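Local atomic coordinates of carbohydrate kinase (Agrobacterium tumefaciens, PDB entry 2NWH), a protein that probably phosphorylates a sugar or a related small molecule at the expense of ATP, as a member of the pfkB (ribokinase-like) family of carbohydrate kinases. Residues Leu262-Ala266 against Glu267-Ile271; Arg47-Arg51 against Leu52-Val56; Gly64-Thr67 against Gly68-Val71; Ala110-Asp113 against Leu114-Leu117; Leu186-Glu190 against Ala191-Ala195. All coordinates share one frame; numbering follows the deposited sequence.

Contact 1: residues Leu262-Ala266 against Glu267-Ile271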
loop_
_atom_site.group_PDB
_atom_site.type_symbol
_atom_site.label_atom_id
_atom_site.label_comp_id
_atom_site.label_asym_id
_atom_site.label_seq_id
_atom_site.Cartn_x
_atom_site.Cartn_y
_atom_site.Cartn_z
ATOM N N LEU A 262 4.790 -7.302 -5.584
ATOM C CA LEU A 262 5.475 -7.926 -4.472
ATOM C C LEU A 262 5.146 -9.402 -4.436
ATOM O O LEU A 262 6.028 -10.208 -4.211
ATOM C CB LEU A 262 5.093 -7.211 -3.170
ATOM C CG LEU A 262 5.758 -7.675 -1.895
ATOM C CD1 LEU A 262 7.237 -7.405 -2.074
ATOM C CD2 LEU A 262 5.191 -6.863 -0.758
ATOM N N ALA A 263 3.887 -9.779 -4.723
ATOM C CA ALA A 263 3.548 -11.200 -4.798
ATOM C C ALA A 263 4.390 -11.907 -5.830
ATOM O O ALA A 263 4.870 -13.020 -5.581
ATOM C CB ALA A 263 2.092 -11.430 -5.072
ATOM N N ALA A 264 4.571 -11.285 -7.001
ATOM C CA ALA A 264 5.420 -11.871 -8.048
ATOM C C ALA A 264 6.893 -12.028 -7.633
ATOM O O ALA A 264 7.481 -13.075 -7.876
ATOM C CB ALA A 264 5.297 -11.127 -9.344
ATOM N N ILE A 265 7.474 -10.994 -7.033
ATOM C CA ILE A 265 8.879 -11.049 -6.572
ATOM C C ILE A 265 9.069 -12.127 -5.488
ATOM O O ILE A 265 10.046 -12.867 -5.496
ATOM C CB ILE A 265 9.389 -9.662 -6.059
ATOM C CG1 ILE A 265 9.400 -8.598 -7.184
ATOM C CG2 ILE A 265 10.792 -9.787 -5.374
ATOM C CD1 ILE A 265 10.308 -8.901 -8.434
ATOM N N ALA A 266 8.112 -12.209 -4.575
ATOM C CA ALA A 266 8.194 -13.120 -3.432
ATOM C C ALA A 266 8.105 -14.562 -3.914
ATOM O O ALA A 266 8.686 -15.467 -3.321
ATOM C CB ALA A 266 7.103 -12.807 -2.442
ATOM N N GLU A 267 7.404 -14.764 -5.018
ATOM C CA GLU A 267 7.363 -16.059 -5.705
ATOM C C GLU A 267 8.583 -16.256 -6.610
ATOM O O GLU A 267 8.727 -17.289 -7.262
ATOM C CB GLU A 267 6.052 -16.193 -6.495
ATOM C CG GLU A 267 4.846 -16.095 -5.573
ATOM C CD GLU A 267 3.516 -16.276 -6.261
ATOM O OE1 GLU A 267 3.436 -16.084 -7.508
ATOM O OE2 GLU A 267 2.545 -16.606 -5.528
ATOM N N GLY A 268 9.454 -15.255 -6.654
ATOM C CA GLY A 268 10.693 -15.348 -7.418
ATOM C C GLY A 268 10.557 -15.234 -8.923
ATOM O O GLY A 268 11.218 -15.959 -9.663
ATOM N N LYS A 269 9.705 -14.324 -9.390
ATOM C CA LYS A 269 9.569 -14.059 -10.826
ATOM C C LYS A 269 10.446 -12.864 -11.205
ATOM O O LYS A 269 10.886 -12.116 -10.315
ATOM C CB LYS A 269 8.110 -13.782 -11.157
ATOM C CG LYS A 269 7.214 -14.963 -10.893
ATOM C CD LYS A 269 5.747 -14.563 -10.906
ATOM C CE LYS A 269 4.847 -15.808 -11.055
ATOM N NZ LYS A 269 5.114 -16.831 -9.967
ATOM N N THR A 270 10.705 -12.688 -12.502
ATOM C CA THR A 270 11.508 -11.552 -12.998
ATOM C C THR A 270 10.771 -10.223 -12.816
ATOM O O THR A 270 9.540 -10.206 -12.702
ATOM C CB THR A 270 11.889 -11.715 -14.483
ATOM O OG1 THR A 270 10.704 -11.771 -15.280
ATOM C CG2 THR A 270 12.686 -13.002 -14.718
ATOM N N ILE A 271 11.506 -9.112 -12.796
ATOM C CA ILE A 271 10.849 -7.810 -12.656
ATOM C C ILE A 271 9.903 -7.516 -13.853
ATOM O O ILE A 271 8.913 -6.782 -13.707
ATOM C CB ILE A 271 11.843 -6.649 -12.357
ATOM C CG1 ILE A 271 12.749 -6.365 -13.552
ATOM C CG2 ILE A 271 12.665 -6.936 -11.055
ATOM C CD1 ILE A 271 13.442 -5.044 -13.456
HETATM O O HOH W 1 12.002 -12.406 -7.653
#

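Contact 2: residues Arg47-Arg51 against Leu52-Val56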
loop_
_atom_site.group_PDB
_atom_site.type_symbol
_atom_site.label_atom_id
_atom_site.label_comp_id
_atom_site.label_asym_id
_atom_site.label_seq_id
_atom_site.Cartn_x
_atom_site.Cartn_y
_atom_site.Cartn_z
ATOM N N ARG A 47 -4.288 -7.089 3.057
ATOM C CA ARG A 47 -5.451 -7.829 2.560
ATOM C C ARG A 47 -5.168 -8.351 1.184
ATOM O O ARG A 47 -5.491 -9.510 0.898
ATOM C CB ARG A 47 -6.694 -6.925 2.550
ATOM C CG ARG A 47 -7.199 -6.632 3.989
ATOM C CD ARG A 47 -8.609 -6.089 3.938
ATOM N NE ARG A 47 -8.714 -4.773 3.284
ATOM C CZ ARG A 47 -9.808 -4.010 3.294
ATOM N NH1 ARG A 47 -10.925 -4.490 3.843
ATOM N NH2 ARG A 47 -9.808 -2.813 2.685
ATOM N N ASN A 48 -4.591 -7.521 0.328
ATOM C CA ASN A 48 -4.357 -7.963 -1.063
ATOM C C ASN A 48 -3.412 -9.137 -1.123
ATOM O O ASN A 48 -3.652 -10.089 -1.874
ATOM C CB ASN A 48 -3.825 -6.832 -1.952
ATOM C CG ASN A 48 -4.848 -5.716 -2.150
ATOM O OD1 ASN A 48 -6.020 -5.897 -1.863
ATOM N ND2 ASN A 48 -4.396 -4.563 -2.645
ATOM N N LEU A 49 -2.314 -9.066 -0.361
ATOM C CA LEU A 49 -1.355 -10.160 -0.329
ATOM C C LEU A 49 -1.976 -11.438 0.177
ATOM O O LEU A 49 -1.681 -12.527 -0.337
ATOM C CB LEU A 49 -0.118 -9.772 0.518
ATOM C CG LEU A 49 0.720 -8.721 -0.213
ATOM C CD1 LEU A 49 1.601 -7.898 0.795
ATOM C CD2 LEU A 49 1.528 -9.362 -1.362
ATOM N N SER A 50 -2.830 -11.335 1.186
ATOM C CA SER A 50 -3.578 -12.520 1.668
ATOM C C SER A 50 -4.501 -13.135 0.591
ATOM O O SER A 50 -4.544 -14.379 0.370
ATOM C CB SER A 50 -4.326 -12.163 2.959
ATOM O OG SER A 50 -4.955 -13.304 3.505
ATOM N N ARG A 51 -5.186 -12.259 -0.121
ATOM C CA ARG A 51 -6.043 -12.665 -1.269
ATOM C C ARG A 51 -5.282 -13.376 -2.365
ATOM O O ARG A 51 -5.866 -14.190 -3.087
ATOM C CB ARG A 51 -6.696 -11.421 -1.873
ATOM C CG ARG A 51 -7.874 -10.931 -1.007
ATOM C CD ARG A 51 -8.296 -9.522 -1.401
ATOM N NE ARG A 51 -9.301 -9.045 -0.442
ATOM C CZ ARG A 51 -9.410 -7.793 -0.049
ATOM N NH1 ARG A 51 -8.584 -6.881 -0.552
ATOM N NH2 ARG A 51 -10.366 -7.452 0.832
ATOM N N LEU A 52 -4.001 -13.036 -2.485
ATOM C CA LEU A 52 -3.096 -13.670 -3.446
ATOM C C LEU A 52 -2.370 -14.891 -2.884
ATOM O O LEU A 52 -1.494 -15.450 -3.539
ATOM C CB LEU A 52 -2.100 -12.643 -3.967
ATOM C CG LEU A 52 -2.709 -11.448 -4.695
ATOM C CD1 LEU A 52 -1.569 -10.568 -5.084
ATOM C CD2 LEU A 52 -3.549 -11.908 -5.947
ATOM N N GLY A 53 -2.748 -15.327 -1.682
ATOM C CA GLY A 53 -2.300 -16.646 -1.201
ATOM C C GLY A 53 -1.238 -16.643 -0.111
ATOM O O GLY A 53 -0.868 -17.693 0.414
ATOM N N PHE A 54 -0.751 -15.462 0.268
ATOM C CA PHE A 54 0.306 -15.409 1.290
ATOM C C PHE A 54 -0.255 -15.483 2.686
ATOM O O PHE A 54 -1.401 -15.156 2.897
ATOM C CB PHE A 54 1.149 -14.134 1.134
ATOM C CG PHE A 54 1.958 -14.125 -0.143
ATOM C CD1 PHE A 54 3.233 -14.664 -0.160
ATOM C CD2 PHE A 54 1.413 -13.654 -1.320
ATOM C CE1 PHE A 54 3.997 -14.690 -1.342
ATOM C CE2 PHE A 54 2.151 -13.699 -2.514
ATOM C CZ PHE A 54 3.463 -14.219 -2.509
ATOM N N GLU A 55 0.583 -15.895 3.639
ATOM C CA GLU A 55 0.187 -15.904 5.049
ATOM C C GLU A 55 0.596 -14.521 5.580
ATOM O O GLU A 55 1.772 -14.238 5.735
ATOM C CB GLU A 55 0.863 -17.068 5.810
ATOM C CG GLU A 55 0.474 -17.055 7.331
ATOM C CD GLU A 55 0.918 -18.290 8.093
ATOM O OE1 GLU A 55 1.324 -19.265 7.438
ATOM O OE2 GLU A 55 0.866 -18.270 9.352
ATOM N N VAL A 56 -0.378 -13.647 5.802
ATOM C CA VAL A 56 -0.058 -12.228 6.082
ATOM C C VAL A 56 -0.428 -11.886 7.505
ATOM O O VAL A 56 -1.508 -12.286 7.976
ATOM C CB VAL A 56 -0.749 -11.236 5.097
ATOM C CG1 VAL A 56 -0.278 -9.754 5.365
ATOM C CG2 VAL A 56 -0.458 -11.654 3.623
HETATM O O HOH W 2 -2.930 -14.361 5.240
HETATM O O HOH W 3 -4.379 -16.391 1.956
#

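Contact 3: residues Gly64-Thr67 against Gly68-Val71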
loop_
_atom_site.group_PDB
_atom_site.type_symbol
_atom_site.label_atom_id
_atom_site.label_comp_id
_atom_site.label_asym_id
_atom_site.label_seq_id
_atom_site.Cartn_x
_atom_site.Cartn_y
_atom_site.Cartn_z
ATOM N N GLY A 64 -8.566 1.562 21.586
ATOM C CA GLY A 64 -9.371 0.621 22.333
ATOM C C GLY A 64 -10.858 0.713 22.018
ATOM O O GLY A 64 -11.670 0.585 22.931
ATOM N N ASP A 65 -11.218 0.945 20.756
ATOM C CA ASP A 65 -12.591 1.303 20.372
ATOM C C ASP A 65 -13.262 0.333 19.414
ATOM O O ASP A 65 -12.634 -0.571 18.835
ATOM C CB ASP A 65 -12.627 2.734 19.784
ATOM C CG ASP A 65 -11.539 2.967 18.703
ATOM O OD1 ASP A 65 -10.948 1.982 18.199
ATOM O OD2 ASP A 65 -11.291 4.139 18.345
ATOM N N VAL A 66 -14.560 0.538 19.212
ATOM C CA VAL A 66 -15.291 -0.266 18.252
ATOM C C VAL A 66 -14.830 -0.064 16.803
ATOM O O VAL A 66 -14.936 -0.993 15.994
ATOM C CB VAL A 66 -16.840 -0.079 18.373
ATOM C CG1 VAL A 66 -17.569 -0.907 17.316
ATOM C CG2 VAL A 66 -17.323 -0.485 19.762
ATOM N N THR A 67 -14.365 1.135 16.447
ATOM C CA THR A 67 -13.875 1.312 15.096
ATOM C C THR A 67 -12.655 0.419 14.864
ATOM O O THR A 67 -12.474 -0.100 13.773
ATOM C CB THR A 67 -13.578 2.771 14.748
ATOM O OG1 THR A 67 -12.935 3.380 15.864
ATOM C CG2 THR A 67 -14.916 3.517 14.420
ATOM N N GLY A 68 -11.846 0.225 15.908
ATOM C CA GLY A 68 -10.635 -0.611 15.825
ATOM C C GLY A 68 -11.051 -2.051 15.601
ATOM O O GLY A 68 -10.376 -2.799 14.871
ATOM N N GLU A 69 -12.162 -2.440 16.229
ATOM C CA GLU A 69 -12.700 -3.799 16.077
ATOM C C GLU A 69 -13.236 -4.024 14.656
ATOM O O GLU A 69 -13.134 -5.130 14.108
ATOM C CB GLU A 69 -13.785 -4.057 17.143
ATOM C CG GLU A 69 -13.232 -4.359 18.541
ATOM C CD GLU A 69 -14.268 -4.218 19.654
ATOM O OE1 GLU A 69 -15.494 -4.282 19.355
ATOM O OE2 GLU A 69 -13.853 -4.036 20.831
ATOM N N VAL A 70 -13.771 -2.974 14.036
ATOM C CA VAL A 70 -14.203 -3.033 12.639
ATOM C C VAL A 70 -12.972 -3.331 11.713
ATOM O O VAL A 70 -13.059 -4.150 10.768
ATOM C CB VAL A 70 -14.885 -1.711 12.236
ATOM C CG1 VAL A 70 -15.019 -1.589 10.741
ATOM C CG2 VAL A 70 -16.284 -1.614 12.884
ATOM N N VAL A 71 -11.850 -2.678 11.998
ATOM C CA VAL A 71 -10.605 -2.939 11.238
ATOM C C VAL A 71 -10.149 -4.385 11.459
ATOM O O VAL A 71 -9.793 -5.116 10.509
ATOM C CB VAL A 71 -9.449 -1.990 11.644
ATOM C CG1 VAL A 71 -8.158 -2.323 10.795
ATOM C CG2 VAL A 71 -9.827 -0.558 11.425
#

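Contact 4: residues Ala110-Asp113 against Leu114-Leu117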
loop_
_atom_site.group_PDB
_atom_site.type_symbol
_atom_site.label_atom_id
_atom_site.label_comp_id
_atom_site.label_asym_id
_atom_site.label_seq_id
_atom_site.Cartn_x
_atom_site.Cartn_y
_atom_site.Cartn_z
ATOM N N ALA A 110 -8.884 13.978 8.343
ATOM C CA ALA A 110 -8.018 12.832 8.701
ATOM C C ALA A 110 -7.464 13.054 10.096
ATOM O O ALA A 110 -6.885 14.098 10.389
ATOM C CB ALA A 110 -6.889 12.650 7.682
ATOM N N ASP A 111 -7.656 12.062 10.961
ATOM C CA ASP A 111 -6.989 12.031 12.251
ATOM C C ASP A 111 -6.019 10.842 12.293
ATOM O O ASP A 111 -6.416 9.732 12.605
ATOM C CB ASP A 111 -8.032 11.903 13.378
ATOM C CG ASP A 111 -7.387 11.759 14.766
ATOM O OD1 ASP A 111 -6.199 12.157 14.974
ATOM O OD2 ASP A 111 -8.063 11.169 15.628
ATOM N N MET A 112 -4.755 11.088 11.998
ATOM C CA MET A 112 -3.776 10.014 11.912
ATOM C C MET A 112 -2.745 10.047 13.079
ATOM O O MET A 112 -1.709 9.381 12.996
ATOM C CB MET A 112 -3.038 10.083 10.577
ATOM C CG MET A 112 -3.910 9.901 9.302
ATOM S SD MET A 112 -4.700 8.285 9.204
ATOM C CE MET A 112 -6.347 8.743 8.994
ATOM N N ASP A 113 -3.024 10.827 14.134
ATOM C CA ASP A 113 -2.043 11.069 15.174
ATOM C C ASP A 113 -1.607 9.814 15.896
ATOM O O ASP A 113 -0.490 9.781 16.419
ATOM C CB ASP A 113 -2.545 12.069 16.225
ATOM C CG ASP A 113 -2.749 13.493 15.656
ATOM O OD1 ASP A 113 -2.120 13.888 14.626
ATOM O OD2 ASP A 113 -3.533 14.219 16.282
ATOM N N LEU A 114 -2.472 8.800 15.977
ATOM C CA LEU A 114 -2.072 7.591 16.722
ATOM C C LEU A 114 -0.774 6.988 16.200
ATOM O O LEU A 114 -0.018 6.418 16.990
ATOM C CB LEU A 114 -3.184 6.545 16.764
ATOM C CG LEU A 114 -2.988 5.476 17.858
ATOM C CD1 LEU A 114 -3.128 6.058 19.307
ATOM C CD2 LEU A 114 -3.956 4.365 17.661
ATOM N N TYR A 115 -0.500 7.123 14.888
ATOM C CA TYR A 115 0.748 6.539 14.301
ATOM C C TYR A 115 2.025 7.100 14.926
ATOM O O TYR A 115 3.068 6.443 14.923
ATOM C CB TYR A 115 0.792 6.720 12.759
ATOM C CG TYR A 115 -0.383 6.050 12.050
ATOM C CD1 TYR A 115 -0.850 4.821 12.492
ATOM C CD2 TYR A 115 -0.990 6.634 10.945
ATOM C CE1 TYR A 115 -1.923 4.169 11.874
ATOM C CE2 TYR A 115 -2.086 5.990 10.306
ATOM C CZ TYR A 115 -2.535 4.756 10.805
ATOM O OH TYR A 115 -3.556 4.057 10.222
ATOM N N LYS A 116 1.947 8.320 15.447
ATOM C CA LYS A 116 3.098 8.950 16.129
ATOM C C LYS A 116 3.538 8.177 17.359
ATOM O O LYS A 116 4.669 8.359 17.798
ATOM C CB LYS A 116 2.789 10.396 16.554
ATOM C CG LYS A 116 2.275 11.245 15.385
ATOM C CD LYS A 116 2.107 12.690 15.775
ATOM C CE LYS A 116 2.018 13.519 14.526
ATOM N NZ LYS A 116 0.620 13.507 14.051
ATOM N N LEU A 117 2.663 7.318 17.894
ATOM C CA LEU A 117 3.024 6.481 19.057
ATOM C C LEU A 117 3.893 5.296 18.683
ATOM O O LEU A 117 4.501 4.666 19.563
ATOM C CB LEU A 117 1.778 5.970 19.779
ATOM C CG LEU A 117 0.877 7.037 20.431
ATOM C CD1 LEU A 117 -0.232 6.351 21.238
ATOM C CD2 LEU A 117 1.612 8.043 21.283
HETATM O O HOH W 4 -5.215 8.695 15.156
#

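Contact 5: residues Leu186-Glu190 against Ala191-Ala195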
loop_
_atom_site.group_PDB
_atom_site.type_symbol
_atom_site.label_atom_id
_atom_site.label_comp_id
_atom_site.label_asym_id
_atom_site.label_seq_id
_atom_site.Cartn_x
_atom_site.Cartn_y
_atom_site.Cartn_z
ATOM N N LEU A 186 10.475 -0.056 -3.262
ATOM C CA LEU A 186 9.613 1.052 -2.852
ATOM C C LEU A 186 8.565 1.328 -3.922
ATOM O O LEU A 186 8.898 1.535 -5.111
ATOM C CB LEU A 186 10.420 2.324 -2.617
ATOM C CG LEU A 186 9.901 3.351 -1.595
ATOM C CD1 LEU A 186 10.798 4.554 -1.662
ATOM C CD2 LEU A 186 8.460 3.813 -1.754
ATOM N N PHE A 187 7.304 1.327 -3.506
ATOM C CA PHE A 187 6.192 1.554 -4.447
ATOM C C PHE A 187 5.702 2.986 -4.399
ATOM O O PHE A 187 5.337 3.497 -3.338
ATOM C CB PHE A 187 5.034 0.596 -4.197
ATOM C CG PHE A 187 5.401 -0.852 -4.371
ATOM C CD1 PHE A 187 5.503 -1.405 -5.648
ATOM C CD2 PHE A 187 5.677 -1.645 -3.275
ATOM C CE1 PHE A 187 5.855 -2.730 -5.818
ATOM C CE2 PHE A 187 6.011 -2.983 -3.433
ATOM C CZ PHE A 187 6.126 -3.513 -4.716
ATOM N N MET A 188 5.672 3.627 -5.561
ATOM C CA MET A 188 5.269 5.009 -5.611
ATOM C C MET A 188 4.715 5.414 -6.971
ATOM O O MET A 188 4.879 4.706 -7.976
ATOM C CB MET A 188 6.451 5.908 -5.231
ATOM C CG MET A 188 7.651 5.772 -6.167
ATOM S SD MET A 188 9.077 6.597 -5.460
ATOM C CE MET A 188 10.335 5.372 -5.638
ATOM N N ASN A 189 4.064 6.568 -6.988
ATOM C CA ASN A 189 3.617 7.202 -8.229
ATOM C C ASN A 189 4.597 8.340 -8.592
ATOM O O ASN A 189 5.568 8.567 -7.868
ATOM C CB ASN A 189 2.195 7.720 -8.016
ATOM C CG ASN A 189 2.134 8.887 -7.005
ATOM O OD1 ASN A 189 1.060 9.290 -6.588
ATOM N ND2 ASN A 189 3.293 9.435 -6.637
ATOM N N GLU A 190 4.359 9.058 -9.695
ATOM C CA GLU A 190 5.258 10.159 -10.114
ATOM C C GLU A 190 5.605 11.225 -9.058
ATOM O O GLU A 190 6.780 11.592 -8.911
ATOM C CB GLU A 190 4.721 10.859 -11.382
ATOM C CG GLU A 190 5.274 10.334 -12.685
ATOM C CD GLU A 190 6.570 10.998 -13.119
ATOM O OE1 GLU A 190 6.623 12.248 -13.192
ATOM O OE2 GLU A 190 7.533 10.255 -13.415
ATOM N N ALA A 191 4.580 11.731 -8.363
ATOM C CA ALA A 191 4.705 12.799 -7.349
ATOM C C ALA A 191 5.563 12.418 -6.145
ATOM O O ALA A 191 6.329 13.244 -5.618
ATOM C CB ALA A 191 3.323 13.217 -6.863
ATOM N N GLU A 192 5.406 11.169 -5.699
ATOM C CA GLU A 192 6.114 10.656 -4.544
ATOM C C GLU A 192 7.590 10.462 -4.898
ATOM O O GLU A 192 8.472 10.700 -4.070
ATOM C CB GLU A 192 5.449 9.348 -4.042
ATOM C CG GLU A 192 3.989 9.530 -3.594
ATOM C CD GLU A 192 3.131 8.253 -3.637
ATOM O OE1 GLU A 192 3.620 7.162 -4.044
ATOM O OE2 GLU A 192 1.936 8.350 -3.268
ATOM N N ALA A 193 7.857 10.077 -6.143
ATOM C CA ALA A 193 9.219 9.921 -6.619
ATOM C C ALA A 193 9.948 11.281 -6.614
ATOM O O ALA A 193 11.033 11.403 -6.033
ATOM C CB ALA A 193 9.229 9.274 -8.001
ATOM N N ARG A 194 9.332 12.305 -7.210
ATOM C CA ARG A 194 9.897 13.662 -7.170
ATOM C C ARG A 194 10.158 14.132 -5.737
ATOM O O ARG A 194 11.242 14.632 -5.431
ATOM C CB ARG A 194 8.997 14.659 -7.896
ATOM C CG ARG A 194 9.414 14.922 -9.321
ATOM C CD ARG A 194 8.395 15.779 -10.049
ATOM N NE ARG A 194 7.020 15.328 -9.806
ATOM C CZ ARG A 194 6.101 15.171 -10.761
ATOM N NH1 ARG A 194 6.405 15.400 -12.036
ATOM N NH2 ARG A 194 4.878 14.759 -10.442
ATOM N N ALA A 195 9.176 13.931 -4.858
ATOM C CA ALA A 195 9.272 14.365 -3.461
ATOM C C ALA A 195 10.414 13.726 -2.676
ATOM O O ALA A 195 11.118 14.417 -1.954
ATOM C CB ALA A 195 7.949 14.179 -2.742
#

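Contact 1: residues Leu262-Ala266 against Glu267-Ile271
Backbone bonds between A264 and K269 and between I265 and G268 end helix 255-266 in a Schellman motif. K269 N donates to A264 O at 3.0 Å, and G268 N reaches I265 O at 2.7 Å from above the carbonyl plane, 68° out of it. One step earlier E267 N still keeps the helical bond to A263 O. G268, with phi 75°, is where the chain leaves the helix. A water donates to both I265 O and K269 O, bridging the last turn to the departing chain.

The apolar part is small. I265 CD1 lies 4.0 Å from I271 CG2, the two side chains running side by side in the same direction. The aliphatic run of K269 passes alongside A264, with K269 CD 3.8 Å from A264 CB.

Charge pairing follows from that path. The K269 chain is extended until it bends at its last torsion (chi4 56°), which carries NZ to the anti side of the E267 carboxylate, where K269 NZ meets E267 OE1 at 3.1 Å in a salt bridge. T270 then N-caps helix 271-286. The chemistry implies a short helix-to-helix link in which A263 O, A264 O and I265 O each accept a backbone N-H, I265 O a water as well, with the ion pair spanning G268.

Contact 2: residues Arg47-Arg51 against Leu52-Val56
A Schellman motif closes helix 41-51 and turns the chain into strand 55-63, with G53 as its C-prime residue at phi 107°. Its two defining bonds are F54 N to L49 O, 3.1 Å, and G53 N to S50 O, 2.9 Å. L52 N completes the last turn by donating to N48 O.

The side chains pack round these carbonyls. L49 O lies at the edge of the F54 ring and in its plane, 3.4 Å from F54 CD2, while F54 N bonds to the same oxygen. With V56 CG1 anti to the backbone N (chi1 -175°), the other branch, CG2, is directed at the helix: V56 CG2 is 3.6 Å from L49 CB and also touches S50 N. On the polar side a water donates to S50 OG and accepts from V56 N at 2.7 Å, joining helix and strand; S50 OG is also hydrogen-bonded to A78 O. The R51 guanidinium has R47 CB over one face and N48 OD1 at its edge, in plane, though the bond from R51 NH1 is weak; the amide nitrogen of N48 is bonded to D255.

Within the fold, L49, L52 and F54 pack on helix 255-266 through L262, A263 and A266, while L49, F54 and V56 also meet strand 5-9 at I6 and V8. The turn thus lies between that helix and the start of strand 55-63, beside strand 5-9 in the large sheet.

Contact 3: residues Gly64-Thr67 against Gly68-Val71
The carboxylate of D65 is the flat group that meets G68, through OD1, at the start of helix 66-77. D65 OD1 lies 3.0 Å from G68 N and 3.5 Å from G68 CA, while OD2 is turned to R91 in a salt bridge. OD1 also has the hydroxyl of T92 as a hydrogen-bond partner. The second carboxylate, on E69, runs back along the first turn, with E69 OE1 4.2 Å from V66 CA.

D65 is the N-cap residue. Its CG sits between the backbone N and the carbonyl carbon (chi1 49°), which folds the carboxylate back over the turn; the capping bond to G68 N is weak, with an N-H...O angle of 134°. G68 N also makes a weak bond to D65 O, 3.1 Å away. The regular helical bonds begin with E69 N to D65 O at 3.2 Å and continue with V70 N to V66 O at 3.0 Å. V70 CG2 lies 3.4 Å from V66 O, alongside this second bond.

The chemistry implies that D65 has two roles: it caps the helix that follows strand 55-63 in a beta-alpha-beta unit, and through R91 and T92 it ties that helix start to the loop after strand 81-87. Its negative charge probably also suits the positive end of the helix dipole.

Contact 4: residues Ala110-Asp113 against Leu114-Leu117
M112 and Y115 both place CG anti to the carbonyl carbon (chi1 near -60°), and the two side chains, three residues apart on a helical turn, lie side by side and point the same way. Two further bends in the M112 chain set its sulfur near one ring corner, with M112 SD 3.6 Å from Y115 CE2. The result is a Met-aromatic contact of oblique geometry: M112 SD is 4.9 Å from the centroid of the Y115 ring and 65° off the ring normal. M112 CB adds a looser approach to Y115 CD2.

D113 and K116 also lie side by side, pointing the same way. The lysine chain is extended up to its final torsion, chi4 84°, where it bends and brings K116 NZ to 2.8 Å from D113 OD1. This is a salt bridge, although its hydrogen bond is weak in geometry. The lower part of the same chain passes over the backbone, K116 CG lying 3.3 Å from D113 O.

Backbone bonds hold the turn beneath these pairs. Y115 N donates to M112 O at 3.2 Å, K116 N to D113 O at 3.0 Å and L117 N to L114 O; these successive i to i+3 bonds make a short helical turn. A water accepts from L114 N and donates to D111 O, linking the strand end to L114 within the turn.

This turn follows strand 105-111 of the four-stranded sheet and leads toward helix 120-123. L114 and Y115 meet P61 of strand 55-63, L114 and L117 meet F87 of strand 81-87, and Y115 OH is hydrogen-bonded to A12 N; the turn thereby joins the small sheet to strands 55-63 and 81-87 of the large one.

Contact 5: residues Leu186-Glu190 against Ala191-Ala195
N189 and E192 carry a strand-turn-helix junction, where strand 185-189 of the large sheet passes into helix 190-197 with N189 at the N-cap position. The axes of 186-189 and 191-195 make 111° between their N-to-C directions. The two side chains cross at about a right angle, yet their flat ends are stacked, with the amide and carboxylate planes only 30° apart. The extended chain of E192 beyond CG carries its carboxylate back to the strand end. There E192 OE1 accepts from N189 N at 3.0 Å, the donor standing above the carboxylate plane, and the same oxygen touches M188 CA at 3.1 Å.

E190 and R194 are turned quite differently. Their carboxylate and guanidinium planes stand 87° apart, and E190 OE1 lies over one face of the guanidinium. E190 OE1 is 3.4 Å from R194 NH1, a salt bridge by charge alone, with no N-H directed at the oxygen. The other oxygen, E190 OE2, is hydrogen-bonded to W207 NE1. Beneath the pair, R194 N gives E190 O a nearly straight bond of 3.1 Å, and A193 N donates to N189 O as the preceding helical bond.

On the inner side, A193 packs on V221 of strand 219-223 and W207 of helix 207-213, with M188 also reaching V221 and L211. M188 CG lies between the backbone N and the carbonyl carbon, and the chain leans over the helix until M188 SD lies 3.5 Å from A193 CA and 3.7 Å from A193 CB.

From the N terminus the contacts come in series as 2, 3, 4, 5 and 1, each local to one continuous run, and none nests in or crosses another. Contacts 2, 4 and 1 close turns; 3 and 5 start helices. Contact 2 leads from helix 41-51 into strand 55-63, and contact 3 starts the helix after that strand. Contact 4 leaves the small sheet; its centre is about 15 Å from that of contact 3, on the same side of the chain's centre. Contact 5 leaves strand 185-189, and contact 1 joins helices 255-266 and 271-286. Contact 1 touches contact 2, with A263 CB 3.4 Å from F54 CE2, and contact 5, through L262 and F187: helix 255-266 packs against both the turn into strand 55-63 and strand 185-189.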